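Local coordinates for cellulosomal scaffoldin adaptor protein B (Acetivibrio cellulolyticus, PDB 3BWZ) that serves as an adaptor scaffoldin of the cellulosome, here represented by a type II cohesin module, a class of module that binds type II dockerins, at residues S72-Q78 against S92-S97; M63-G67 against V113-K117; E124-F130 against Q161-L167; A16-V22 against K119-E123. All blocks are in the same frame, centred on the assembly; numbering follows the deposited sequence.

Contact 1 (S72-Q78 against S92-S97); sequences SDFNLRQ and SKAYVS
Phe74 and Tyr95 form a T-shaped aromatic pair, the edge of Phe74 directed at the face of Tyr95. Their centroids lie 5.0 Å apart with planes at 72°, and CD1 of Phe74 stands over the centre of the tyrosine ring. Tyr101 extends the cluster, meeting both rings. Leu76 adds an apolar contact, CD1 reaching Tyr95 CD2 at 3.8 Å; CG anti to the backbone N (chi1 -173°) lets CD1 meet the tyrosine ring obliquely.

Backbone bonds supply the polar part. Phe74 O is gripped twice: Val96 N approaches at 3.0 Å nearly in line with the carbonyl, and Ser97 N comes from above its plane. Farther along, Arg77 and Ala94 exchange two bonds as an antiparallel hydrogen-bonded pair; Arg77 N to Ala94 O, 2.9 Å, is almost straight at 178°.

Side chains and water complete the contact. Ser72 N donates to Tyr95 OH at 3.0 Å, while that hydroxyl also bonds Glu108, so the ring is held at its far end. One water links Asn75 ND2 to Ser97 OG. Another bridges Gln78 OE1 and Lys93 NZ, whose ammonium also reaches Val113 O; these two side chains lie alongside each other, pointing the same way, with Gln78 OE1 3.4 Å from Lys93 CE. The arrangement is the open end of the antiparallel beta hairpin of strands 77-83 and 88-94, closed by an aromatic cluster at the surface of the cohesin fold.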
loop_
_atom_site.group_PDB
_atom_site.type_symbol
_atom_site.label_atom_id
_atom_site.label_comp_id
_atom_site.label_asym_id
_atom_site.label_seq_id
_atom_site.Cartn_x
_atom_site.Cartn_y
_atom_site.Cartn_z
ATOM N N SER A 72 11.911 -11.297 -2.779
ATOM C CA SER A 72 12.692 -12.471 -3.186
ATOM C C SER A 72 12.445 -12.807 -4.655
ATOM O O SER A 72 11.429 -12.435 -5.233
ATOM C CB SER A 72 12.319 -13.681 -2.344
ATOM O OG SER A 72 12.558 -13.407 -0.969
ATOM N N ASP A 73 13.387 -13.544 -5.242
ATOM C CA ASP A 73 13.341 -13.917 -6.657
ATOM C C ASP A 73 12.411 -15.103 -6.910
ATOM O O ASP A 73 12.850 -16.206 -7.274
ATOM C CB ASP A 73 14.755 -14.271 -7.160
ATOM C CG ASP A 73 15.653 -13.097 -7.449
ATOM O OD1 ASP A 73 15.254 -11.932 -7.297
ATOM O OD2 ASP A 73 16.808 -13.392 -7.875
ATOM N N PHE A 74 11.110 -14.878 -6.763
ATOM C CA PHE A 74 10.088 -15.852 -7.114
ATOM C C PHE A 74 9.255 -15.333 -8.299
ATOM O O PHE A 74 8.033 -15.472 -8.346
ATOM C CB PHE A 74 9.180 -16.168 -5.940
ATOM C CG PHE A 74 9.844 -16.907 -4.806
ATOM C CD1 PHE A 74 9.920 -16.350 -3.547
ATOM C CD2 PHE A 74 10.384 -18.175 -4.992
ATOM C CE1 PHE A 74 10.464 -17.025 -2.504
ATOM C CE2 PHE A 74 10.947 -18.851 -3.949
ATOM C CZ PHE A 74 11.004 -18.270 -2.706
ATOM N N ASN A 75 9.948 -14.760 -9.276
ATOM C CA ASN A 75 9.298 -14.243 -10.474
ATOM C C ASN A 75 8.170 -13.269 -10.094
ATOM O O ASN A 75 7.040 -13.394 -10.565
ATOM C CB ASN A 75 8.770 -15.403 -11.333
ATOM C CG ASN A 75 8.281 -14.949 -12.685
ATOM O OD1 ASN A 75 8.670 -13.895 -13.178
ATOM N ND2 ASN A 75 7.453 -15.766 -13.307
ATOM N N LEU A 76 8.502 -12.304 -9.256
ATOM C CA LEU A 76 7.549 -11.302 -8.805
ATOM C C LEU A 76 6.888 -10.627 -9.986
ATOM O O LEU A 76 7.549 -10.156 -10.912
ATOM C CB LEU A 76 8.259 -10.214 -7.964
ATOM C CG LEU A 76 7.333 -9.177 -7.277
ATOM C CD1 LEU A 76 6.710 -9.813 -6.079
ATOM C CD2 LEU A 76 8.097 -7.912 -6.892
ATOM N N ARG A 77 5.565 -10.555 -9.931
ATOM C CA ARG A 77 4.767 -9.822 -10.917
ATOM C C ARG A 77 4.272 -8.547 -10.245
ATOM O O ARG A 77 3.659 -8.593 -9.167
ATOM C CB ARG A 77 3.578 -10.666 -11.396
ATOM C CG ARG A 77 2.658 -9.940 -12.354
ATOM C CD ARG A 77 1.493 -10.802 -12.894
ATOM N NE ARG A 77 0.624 -10.085 -13.854
ATOM C CZ ARG A 77 -0.431 -9.339 -13.506
ATOM N NH1 ARG A 77 -0.784 -9.182 -12.234
ATOM N NH2 ARG A 77 -1.141 -8.733 -14.430
ATOM N N GLN A 78 4.545 -7.419 -10.881
ATOM C CA GLN A 78 4.180 -6.096 -10.376
ATOM C C GLN A 78 3.548 -5.302 -11.488
ATOM O O GLN A 78 4.133 -5.192 -12.572
ATOM C CB GLN A 78 5.444 -5.316 -9.960
ATOM C CG GLN A 78 6.226 -5.908 -8.863
ATOM C CD GLN A 78 7.088 -4.890 -8.235
ATOM O OE1 GLN A 78 6.691 -4.291 -7.240
ATOM N NE2 GLN A 78 8.266 -4.655 -8.802
ATOM N N SER A 92 -0.797 -4.365 -8.061
ATOM C CA SER A 92 -0.685 -5.756 -7.675
ATOM C C SER A 92 0.781 -6.118 -7.584
ATOM O O SER A 92 1.568 -5.716 -8.447
ATOM C CB SER A 92 -1.379 -6.668 -8.694
ATOM O OG SER A 92 -1.391 -8.019 -8.233
ATOM N N LYS A 93 1.133 -6.899 -6.565
ATOM C CA LYS A 93 2.492 -7.330 -6.326
ATOM C C LYS A 93 2.409 -8.712 -5.735
ATOM O O LYS A 93 1.866 -8.875 -4.644
ATOM C CB LYS A 93 3.122 -6.332 -5.322
ATOM C CG LYS A 93 4.562 -6.448 -5.052
ATOM C CD LYS A 93 5.045 -5.284 -4.186
ATOM C CE LYS A 93 6.497 -5.384 -3.976
ATOM N NZ LYS A 93 6.958 -4.218 -3.225
ATOM N N ALA A 94 2.937 -9.709 -6.436
ATOM C CA ALA A 94 2.738 -11.085 -6.017
ATOM C C ALA A 94 3.799 -12.008 -6.571
ATOM O O ALA A 94 4.228 -11.880 -7.712
ATOM C CB ALA A 94 1.335 -11.571 -6.410
ATOM N N TYR A 95 4.198 -12.964 -5.762
ATOM C CA TYR A 95 5.063 -14.024 -6.245
ATOM C C TYR A 95 4.328 -14.950 -7.211
ATOM O O TYR A 95 3.175 -15.287 -6.997
ATOM C CB TYR A 95 5.601 -14.840 -5.089
ATOM C CG TYR A 95 6.560 -14.126 -4.147
ATOM C CD1 TYR A 95 6.588 -14.457 -2.799
ATOM C CD2 TYR A 95 7.498 -13.192 -4.595
ATOM C CE1 TYR A 95 7.512 -13.886 -1.937
ATOM C CE2 TYR A 95 8.402 -12.628 -3.733
ATOM C CZ TYR A 95 8.405 -12.974 -2.417
ATOM O OH TYR A 95 9.335 -12.377 -1.594
ATOM N N VAL A 96 5.019 -15.386 -8.271
ATOM C CA VAL A 96 4.473 -16.310 -9.245
ATOM C C VAL A 96 5.004 -17.726 -9.045
ATOM O O VAL A 96 4.280 -18.689 -9.261
ATOM C CB VAL A 96 4.747 -15.804 -10.688
ATOM C CG1 VAL A 96 4.299 -16.815 -11.745
ATOM C CG2 VAL A 96 4.071 -14.453 -10.893
ATOM N N SER A 97 6.260 -17.853 -8.620
ATOM C CA SER A 97 6.891 -19.169 -8.448
ATOM C C SER A 97 6.521 -19.737 -7.095
ATOM O O SER A 97 7.355 -19.855 -6.173
ATOM C CB SER A 97 8.396 -19.044 -8.604
ATOM O OG SER A 97 8.732 -18.601 -9.896
HETATM O O HOH W 1 7.496 -18.489 -12.263
HETATM O O HOH W 2 6.719 -2.418 -5.262
#

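Contact 2 (M63-G67 against V113-K117); sequences MPGAG and VAVVK. With NO3 (nitrate ion), chain B.
Gly65 N gives the shortest bond between the segments, 2.8 Å to Val115 O; the donor lies in the plane of that carbonyl, but the N-H is bent, with an angle of 136°. The return bond, Val115 N to Gly65 O at 3.0 Å, reaches its acceptor from above the carbonyl plane. Together they make one antiparallel hydrogen-bonded pair. Gly65 O is also approached by Ala114 CA, 3.3 Å away, in a CA-H...O contact. On Val115, CG2 comes 3.7 Å from Ala66 O.

Next to this pair the contact is apolar. Pro64 lays its ring beside Val116, both side chains pointing the same way, with CB 3.8 Å from Val116 CG2. The same CB meets the methyl of Ala114 at 3.9 Å. Val116 holds CG1 anti to its backbone N (chi1 -179°), which leaves CG2 as the branch that meets the proline. Tyr58 touches both Pro64 and Val116, and Phe91 also packs on Pro64, extending this patch into the buried side of the fold.

A nitrate ion, probably from the crystallisation liquor, takes a straight bond from Ala66 N to its O3, 2.9 Å long at 173°, and a second from Ser53 OG. The chemistry implies a short, weakly bonded strand tacked to strand 111-120 by one reciprocal backbone pair and the packing of Pro64 on Ala114 and Val116, while the N-H of Ala66 turns from Val113-Lys117 to the anion.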
loop_
_atom_site.group_PDB
_atom_site.type_symbol
_atom_site.label_atom_id
_atom_site.label_comp_id
_atom_site.label_asym_id
_atom_site.label_seq_id
_atom_site.Cartn_x
_atom_site.Cartn_y
_atom_site.Cartn_z
ATOM N N MET A 63 4.792 1.895 -10.163
ATOM C CA MET A 63 4.591 0.995 -9.063
ATOM C C MET A 63 5.080 1.635 -7.742
ATOM O O MET A 63 6.057 2.360 -7.733
ATOM C CB MET A 63 5.372 -0.273 -9.397
ATOM C CG MET A 63 5.137 -1.433 -8.516
ATOM S SD MET A 63 3.531 -2.165 -8.845
ATOM C CE MET A 63 3.365 -3.195 -7.386
ATOM N N PRO A 64 4.421 1.330 -6.615
ATOM C CA PRO A 64 4.968 1.705 -5.312
ATOM C C PRO A 64 6.383 1.193 -5.099
ATOM O O PRO A 64 6.832 0.253 -5.754
ATOM C CB PRO A 64 3.979 1.072 -4.328
ATOM C CG PRO A 64 2.703 1.071 -5.089
ATOM C CD PRO A 64 3.126 0.657 -6.460
ATOM N N GLY A 65 7.076 1.822 -4.173
ATOM C CA GLY A 65 8.405 1.395 -3.809
ATOM C C GLY A 65 8.443 0.079 -3.066
ATOM O O GLY A 65 7.452 -0.379 -2.474
ATOM N N ALA A 66 9.625 -0.527 -3.096
ATOM C CA ALA A 66 9.869 -1.787 -2.418
ATOM C C ALA A 66 9.663 -1.633 -0.918
ATOM O O ALA A 66 9.930 -0.592 -0.329
ATOM C CB ALA A 66 11.277 -2.267 -2.713
ATOM N N GLY A 67 9.227 -2.705 -0.301
ATOM C CA GLY A 67 9.156 -2.802 1.133
ATOM C C GLY A 67 10.174 -3.783 1.667
ATOM O O GLY A 67 11.262 -3.922 1.114
ATOM N N VAL A 113 4.782 -4.459 2.633
ATOM C CA VAL A 113 4.644 -4.964 1.289
ATOM C C VAL A 113 5.069 -3.955 0.237
ATOM O O VAL A 113 5.468 -4.359 -0.845
ATOM C CB VAL A 113 3.223 -5.497 1.012
ATOM C CG1 VAL A 113 2.879 -6.641 1.925
ATOM C CG2 VAL A 113 2.180 -4.467 1.072
ATOM N N ALA A 114 4.924 -2.669 0.534
ATOM C CA ALA A 114 5.165 -1.609 -0.424
ATOM C C ALA A 114 5.174 -0.308 0.341
ATOM O O ALA A 114 4.616 -0.215 1.442
ATOM C CB ALA A 114 4.042 -1.600 -1.494
ATOM N N VAL A 115 5.768 0.708 -0.283
ATOM C CA VAL A 115 5.822 2.040 0.266
ATOM C C VAL A 115 5.360 3.026 -0.801
ATOM O O VAL A 115 5.767 2.941 -1.963
ATOM C CB VAL A 115 7.271 2.344 0.680
ATOM C CG1 VAL A 115 7.469 3.750 1.096
ATOM C CG2 VAL A 115 7.702 1.416 1.787
ATOM N N VAL A 116 4.498 3.955 -0.392
ATOM C CA VAL A 116 4.104 5.065 -1.257
ATOM C C VAL A 116 4.483 6.343 -0.543
ATOM O O VAL A 116 3.996 6.625 0.546
ATOM C CB VAL A 116 2.591 5.066 -1.613
ATOM C CG1 VAL A 116 2.293 6.259 -2.542
ATOM C CG2 VAL A 116 2.206 3.757 -2.255
ATOM N N LYS A 117 5.348 7.129 -1.180
ATOM C CA LYS A 117 5.736 8.424 -0.679
ATOM C C LYS A 117 4.853 9.493 -1.310
ATOM O O LYS A 117 4.563 9.453 -2.494
ATOM C CB LYS A 117 7.203 8.669 -0.974
ATOM C CG LYS A 117 8.091 7.776 -0.126
ATOM C CD LYS A 117 9.538 7.821 -0.566
ATOM C CE LYS A 117 10.419 7.056 0.365
ATOM N NZ LYS A 117 10.654 7.778 1.640
HETATM N N NO3 B . 12.329 1.857 -4.626
HETATM O O1 NO3 B . 12.624 2.430 -3.388
HETATM O O2 NO3 B . 12.069 2.714 -5.688
HETATM O O3 NO3 B . 11.876 0.526 -4.657
#

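Contact 3 (E124-F130 against Q161-L167); sequences ETSSISF and QPAVINL
Strands 126-130 and 158-165 run antiparallel in the beta sheet of the cohesin domain, and this contact is their ladder, with Ser126-Ile165 and Ile128-Ala163 as hydrogen-bonded pairs and Ser127-Val164 as the non-hydrogen-bonded pair between them. Ile128 N to Ala163 O, 2.8 Å and close to straight, is the shortest of the four ladder bonds. The side chains of Ser126, Ile128, Ala163 and Ile165 share the buried face, where Leu11 touches both Ile128 and Ala163. Ser127 and Val164 share the other, Ser127 OG lying 3.7 Å from Val164 CG2.

Side chains continue the pairing at both ends. Thr125 OG1 donates to Asn166 O at 2.7 Å, coming from above the carbonyl plane, and receives a bond from a water that also donates to Leu167 O. Its CG2 meets Val164 CG1 at 3.8 Å. At the opposite end Gln161, bent at chi2 (87°), turns its amide back to the Phe130 backbone, while CG passes the ring obliquely. Phe130 N donates to Gln161 OE1 at 3.1 Å from well above the amide plane, so this side chain serves as acceptor just before the cis peptide bond to Pro162. A further water bridges Gln161 NE2 and Phe130 O. The chemistry implies a regular ladder whose ends are finished by a threonine hydroxyl and a glutamine amide, each helped by water, with no charged group in any direct bond.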
loop_
_atom_site.group_PDB
_atom_site.type_symbol
_atom_site.label_atom_id
_atom_site.label_comp_id
_atom_site.label_asym_id
_atom_site.label_seq_id
_atom_site.Cartn_x
_atom_site.Cartn_y
_atom_site.Cartn_z
ATOM N N GLU A 124 -3.302 20.745 4.947
ATOM C CA GLU A 124 -4.700 20.477 5.200
ATOM C C GLU A 124 -4.814 19.058 5.726
ATOM O O GLU A 124 -4.162 18.161 5.199
ATOM C CB GLU A 124 -5.441 20.593 3.855
ATOM C CG GLU A 124 -6.896 20.234 3.746
ATOM C CD GLU A 124 -7.383 20.435 2.298
ATOM O OE1 GLU A 124 -8.316 19.734 1.887
ATOM O OE2 GLU A 124 -6.765 21.256 1.577
ATOM N N THR A 125 -5.701 18.825 6.676
ATOM C CA THR A 125 -5.950 17.487 7.161
ATOM C C THR A 125 -6.426 16.633 5.987
ATOM O O THR A 125 -7.336 17.029 5.259
ATOM C CB THR A 125 -7.031 17.507 8.251
ATOM O OG1 THR A 125 -6.675 18.497 9.220
ATOM C CG2 THR A 125 -7.191 16.127 8.904
ATOM N N SER A 126 -5.867 15.449 5.813
ATOM C CA SER A 126 -6.190 14.633 4.654
ATOM C C SER A 126 -5.916 13.157 4.942
ATOM O O SER A 126 -5.028 12.801 5.705
ATOM C CB SER A 126 -5.331 15.127 3.486
ATOM O OG SER A 126 -5.818 14.686 2.224
ATOM N N SER A 127 -6.659 12.312 4.262
ATOM C CA SER A 127 -6.628 10.868 4.474
ATOM C C SER A 127 -6.008 10.115 3.315
ATOM O O SER A 127 -6.243 10.457 2.148
ATOM C CB SER A 127 -8.050 10.350 4.636
ATOM O OG SER A 127 -8.594 10.876 5.816
ATOM N N ILE A 128 -5.258 9.063 3.637
ATOM C CA ILE A 128 -4.778 8.090 2.678
ATOM C C ILE A 128 -5.513 6.803 3.046
ATOM O O ILE A 128 -5.360 6.285 4.152
ATOM C CB ILE A 128 -3.232 7.923 2.761
ATOM C CG1 ILE A 128 -2.527 9.263 2.453
ATOM C CG2 ILE A 128 -2.759 6.848 1.787
ATOM C CD1 ILE A 128 -1.110 9.305 3.014
ATOM N N SER A 129 -6.315 6.292 2.125
ATOM C CA SER A 129 -7.213 5.196 2.419
ATOM C C SER A 129 -7.013 4.029 1.467
ATOM O O SER A 129 -6.362 4.158 0.426
ATOM C CB SER A 129 -8.661 5.611 2.290
ATOM O OG SER A 129 -8.926 6.251 1.099
ATOM N N PHE A 130 -7.593 2.887 1.839
ATOM C CA PHE A 130 -7.892 1.837 0.868
ATOM C C PHE A 130 -9.376 1.926 0.617
ATOM O O PHE A 130 -10.144 2.191 1.538
ATOM C CB PHE A 130 -7.626 0.454 1.421
ATOM C CG PHE A 130 -6.186 0.128 1.652
ATOM C CD1 PHE A 130 -5.780 -0.442 2.844
ATOM C CD2 PHE A 130 -5.269 0.246 0.628
ATOM C CE1 PHE A 130 -4.487 -0.826 3.051
ATOM C CE2 PHE A 130 -3.946 -0.123 0.830
ATOM C CZ PHE A 130 -3.563 -0.673 2.058
ATOM N N GLN A 161 -7.185 1.596 8.363
ATOM C CA GLN A 161 -7.126 2.710 7.438
ATOM C C GLN A 161 -8.406 3.518 7.668
ATOM O O GLN A 161 -9.411 2.951 8.066
ATOM C CB GLN A 161 -7.029 2.214 5.978
ATOM C CG GLN A 161 -8.240 1.408 5.487
ATOM C CD GLN A 161 -9.345 2.238 4.928
ATOM O OE1 GLN A 161 -9.128 3.338 4.440
ATOM N NE2 GLN A 161 -10.558 1.681 4.942
ATOM N N PRO A 162 -8.406 4.828 7.390
ATOM C CA PRO A 162 -7.370 5.589 6.734
ATOM C C PRO A 162 -6.212 6.002 7.627
ATOM O O PRO A 162 -6.338 6.051 8.852
ATOM C CB PRO A 162 -8.124 6.839 6.264
ATOM C CG PRO A 162 -9.146 7.046 7.297
ATOM C CD PRO A 162 -9.590 5.659 7.681
ATOM N N ALA A 163 -5.090 6.313 6.993
ATOM C CA ALA A 163 -3.994 7.026 7.646
ATOM C C ALA A 163 -4.267 8.506 7.422
ATOM O O ALA A 163 -4.596 8.914 6.330
ATOM C CB ALA A 163 -2.658 6.634 7.030
ATOM N N VAL A 164 -4.134 9.313 8.455
ATOM C CA VAL A 164 -4.477 10.741 8.382
ATOM C C VAL A 164 -3.235 11.569 8.625
ATOM O O VAL A 164 -2.511 11.358 9.609
ATOM C CB VAL A 164 -5.595 11.114 9.356
ATOM C CG1 VAL A 164 -5.890 12.616 9.283
ATOM C CG2 VAL A 164 -6.834 10.294 9.030
ATOM N N ILE A 165 -2.977 12.518 7.730
ATOM C CA ILE A 165 -1.885 13.462 7.894
ATOM C C ILE A 165 -2.462 14.830 8.258
ATOM O O ILE A 165 -3.509 15.230 7.745
ATOM C CB ILE A 165 -1.008 13.558 6.590
ATOM C CG1 ILE A 165 0.312 14.326 6.847
ATOM C CG2 ILE A 165 -1.797 14.105 5.409
ATOM C CD1 ILE A 165 1.262 13.655 7.812
ATOM N N ASN A 166 -1.758 15.541 9.125
ATOM C CA ASN A 166 -2.071 16.936 9.417
ATOM C C ASN A 166 -3.416 17.151 10.091
ATOM O O ASN A 166 -4.047 18.182 9.880
ATOM C CB ASN A 166 -1.876 17.805 8.175
ATOM C CG ASN A 166 -0.417 18.069 7.913
ATOM O OD1 ASN A 166 0.373 18.140 8.849
ATOM N ND2 ASN A 166 -0.034 18.226 6.652
ATOM N N LEU A 167 -3.826 16.227 10.965
ATOM C CA LEU A 167 -4.887 16.528 11.912
ATOM C C LEU A 167 -4.482 17.763 12.715
ATOM O O LEU A 167 -5.256 18.705 12.851
ATOM C CB LEU A 167 -5.174 15.310 12.819
ATOM C CG LEU A 167 -6.459 15.171 13.606
ATOM C CD1 LEU A 167 -6.522 16.132 14.744
ATOM C CD2 LEU A 167 -7.692 15.177 12.692
HETATM O O HOH W 3 -1.571 17.938 4.246
HETATM O O HOH W 4 -7.655 19.156 11.715
HETATM O O HOH W 5 -12.597 2.259 2.552
#

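Contact 4 (A16-V22 against K119-E123); sequences ASVGEIV and KVLKE
Val120 fits under a type II beta turn, Ser17 to Glu20, that leads into strand 21-29 at the end of its antiparallel pairing with strand 111-120. This is the tight part. Val120 N donates to Glu20 O at 2.9 Å, and Val120 O accepts from Gly19 N at 2.7 Å in its carbonyl plane, so both backbone polar atoms of the valine are held by the turn. Gly19 has backbone angles (phi 88°) that call for glycine. The valine branches divide the work: CG1 lies near Ser17 O and Val18 CA, whereas CG2 packs on Val22 CG2 at 3.7 Å and on Ala16 CB at 3.9 Å. Leu48 and Ile165 extend this buried patch.

The outer side is looser and more exposed. Val18 spreads its two methyls over the chain after Val120, CG1 near Leu121 O at 3.7 Å and CG2 against Glu123 CB at 4.0 Å. On the other flank Ile21 bends its CD1 back to Lys119 CB at 3.8 Å, while the lysine chain turns away at chi3. Glu20 folds over the turn to accept from Ser17 N through OE2, met from above the carboxylate plane, and its OE1 forms a salt bridge with Lys13. Back toward the buried side, Glu123, bent at chi2 (74°), swings its carboxylate to the start of the turn, where OE2 stands 2.6 Å from Ala16 O, so close for two oxygens that the acid group probably holds a proton.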
loop_
_atom_site.group_PDB
_atom_site.type_symbol
_atom_site.label_atom_id
_atom_site.label_comp_id
_atom_site.label_asym_id
_atom_site.label_seq_id
_atom_site.Cartn_x
_atom_site.Cartn_y
_atom_site.Cartn_z
ATOM N N ALA A 16 3.122 17.339 8.796
ATOM C CA ALA A 16 4.112 17.558 7.746
ATOM C C ALA A 16 3.802 18.889 7.077
ATOM O O ALA A 16 2.679 19.157 6.684
ATOM C CB ALA A 16 4.051 16.415 6.722
ATOM N N SER A 17 4.838 19.696 6.920
ATOM C CA SER A 17 4.714 20.993 6.270
ATOM C C SER A 17 4.640 20.852 4.752
ATOM O O SER A 17 4.989 19.821 4.187
ATOM C CB SER A 17 5.885 21.880 6.636
ATOM O OG SER A 17 5.948 22.037 8.040
ATOM N N VAL A 18 4.188 21.911 4.097
ATOM C CA VAL A 18 4.187 21.952 2.648
ATOM C C VAL A 18 5.581 21.580 2.144
ATOM O O VAL A 18 6.605 22.023 2.675
ATOM C CB VAL A 18 3.766 23.319 2.141
ATOM C CG1 VAL A 18 3.853 23.369 0.637
ATOM C CG2 VAL A 18 2.335 23.625 2.615
ATOM N N GLY A 19 5.586 20.741 1.122
ATOM C CA GLY A 19 6.796 20.317 0.479
ATOM C C GLY A 19 7.466 19.104 1.089
ATOM O O GLY A 19 8.357 18.513 0.468
ATOM N N GLU A 20 7.094 18.734 2.303
ATOM C CA GLU A 20 7.690 17.568 2.905
ATOM C C GLU A 20 7.199 16.283 2.242
ATOM O O GLU A 20 6.130 16.239 1.627
ATOM C CB GLU A 20 7.357 17.507 4.391
ATOM C CG GLU A 20 8.136 18.447 5.250
ATOM C CD GLU A 20 7.936 18.144 6.730
ATOM O OE1 GLU A 20 8.111 16.990 7.161
ATOM O OE2 GLU A 20 7.597 19.056 7.457
ATOM N N ILE A 21 7.975 15.219 2.444
ATOM C CA ILE A 21 7.587 13.885 2.005
ATOM C C ILE A 21 7.039 13.106 3.203
ATOM O O ILE A 21 7.692 13.022 4.254
ATOM C CB ILE A 21 8.782 13.130 1.376
ATOM C CG1 ILE A 21 9.389 13.949 0.234
ATOM C CG2 ILE A 21 8.340 11.745 0.901
ATOM C CD1 ILE A 21 8.425 14.398 -0.836
ATOM N N VAL A 22 5.871 12.522 3.017
ATOM C CA VAL A 22 5.263 11.632 3.983
ATOM C C VAL A 22 5.324 10.231 3.394
ATOM O O VAL A 22 4.880 9.998 2.255
ATOM C CB VAL A 22 3.783 12.034 4.226
ATOM C CG1 VAL A 22 3.077 10.999 5.118
ATOM C CG2 VAL A 22 3.677 13.436 4.803
ATOM N N LYS A 119 4.378 13.779 -1.581
ATOM C CA LYS A 119 4.754 15.172 -1.368
ATOM C C LYS A 119 3.530 15.957 -0.925
ATOM O O LYS A 119 2.461 15.852 -1.533
ATOM C CB LYS A 119 5.331 15.733 -2.663
ATOM C CG LYS A 119 5.813 17.177 -2.751
ATOM C CD LYS A 119 5.887 17.651 -4.247
ATOM C CE LYS A 119 6.732 16.761 -5.156
ATOM N NZ LYS A 119 6.623 17.148 -6.617
ATOM N N VAL A 120 3.691 16.764 0.124
ATOM C CA VAL A 120 2.603 17.573 0.649
ATOM C C VAL A 120 2.489 18.860 -0.170
ATOM O O VAL A 120 3.378 19.722 -0.131
ATOM C CB VAL A 120 2.823 17.908 2.144
ATOM C CG1 VAL A 120 1.703 18.801 2.656
ATOM C CG2 VAL A 120 2.936 16.602 2.957
ATOM N N LEU A 121 1.393 18.969 -0.906
ATOM C CA LEU A 121 1.128 20.153 -1.734
ATOM C C LEU A 121 0.486 21.283 -0.931
ATOM O O LEU A 121 0.754 22.462 -1.187
ATOM C CB LEU A 121 0.196 19.807 -2.897
ATOM C CG LEU A 121 0.673 18.667 -3.805
ATOM C CD1 LEU A 121 -0.334 18.418 -4.947
ATOM C CD2 LEU A 121 2.081 18.918 -4.338
ATOM N N LYS A 122 -0.406 20.903 -0.019
ATOM C CA LYS A 122 -1.206 21.843 0.779
ATOM C C LYS A 122 -1.254 21.367 2.205
ATOM O O LYS A 122 -1.335 20.166 2.449
ATOM C CB LYS A 122 -2.649 21.935 0.244
ATOM C CG LYS A 122 -2.760 22.330 -1.193
ATOM C CD LYS A 122 -4.213 22.537 -1.622
ATOM C CE LYS A 122 -4.844 23.781 -1.040
ATOM N NZ LYS A 122 -4.154 25.022 -1.496
ATOM N N GLU A 123 -1.231 22.314 3.131
ATOM C CA GLU A 123 -1.311 22.025 4.535
ATOM C C GLU A 123 -2.760 21.949 4.978
ATOM O O GLU A 123 -3.389 22.949 5.289
ATOM C CB GLU A 123 -0.546 23.108 5.297
ATOM C CG GLU A 123 -0.298 22.825 6.752
ATOM C CD GLU A 123 0.741 21.797 7.004
ATOM O OE1 GLU A 123 0.972 21.469 8.179
ATOM O OE2 GLU A 123 1.335 21.286 6.037
#

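How the contacts relate
From the N terminus, residues 16-22 open the longest loop, which contact 4 closes at 119-123, pairing the start of strand 21-29 with the end of strand 111-120. Inside it, contact 2 joins 63-67 to an earlier part of that strand, and inside contact 2 lies contact 1, at the open end of the hairpin of strands 77-83 and 88-94. Met63 of contact 2 packs on Gln78 and Lys93 of contact 1. Contact 3 follows in series just after contact 4, tying strand 126-130 to strand 158-165. Asn166 OD1 of contact 3 probably accepts from Ala16 N of contact 4, about 13 Å separating the two centres, whereas contact 1 lies across the chain's centre from both.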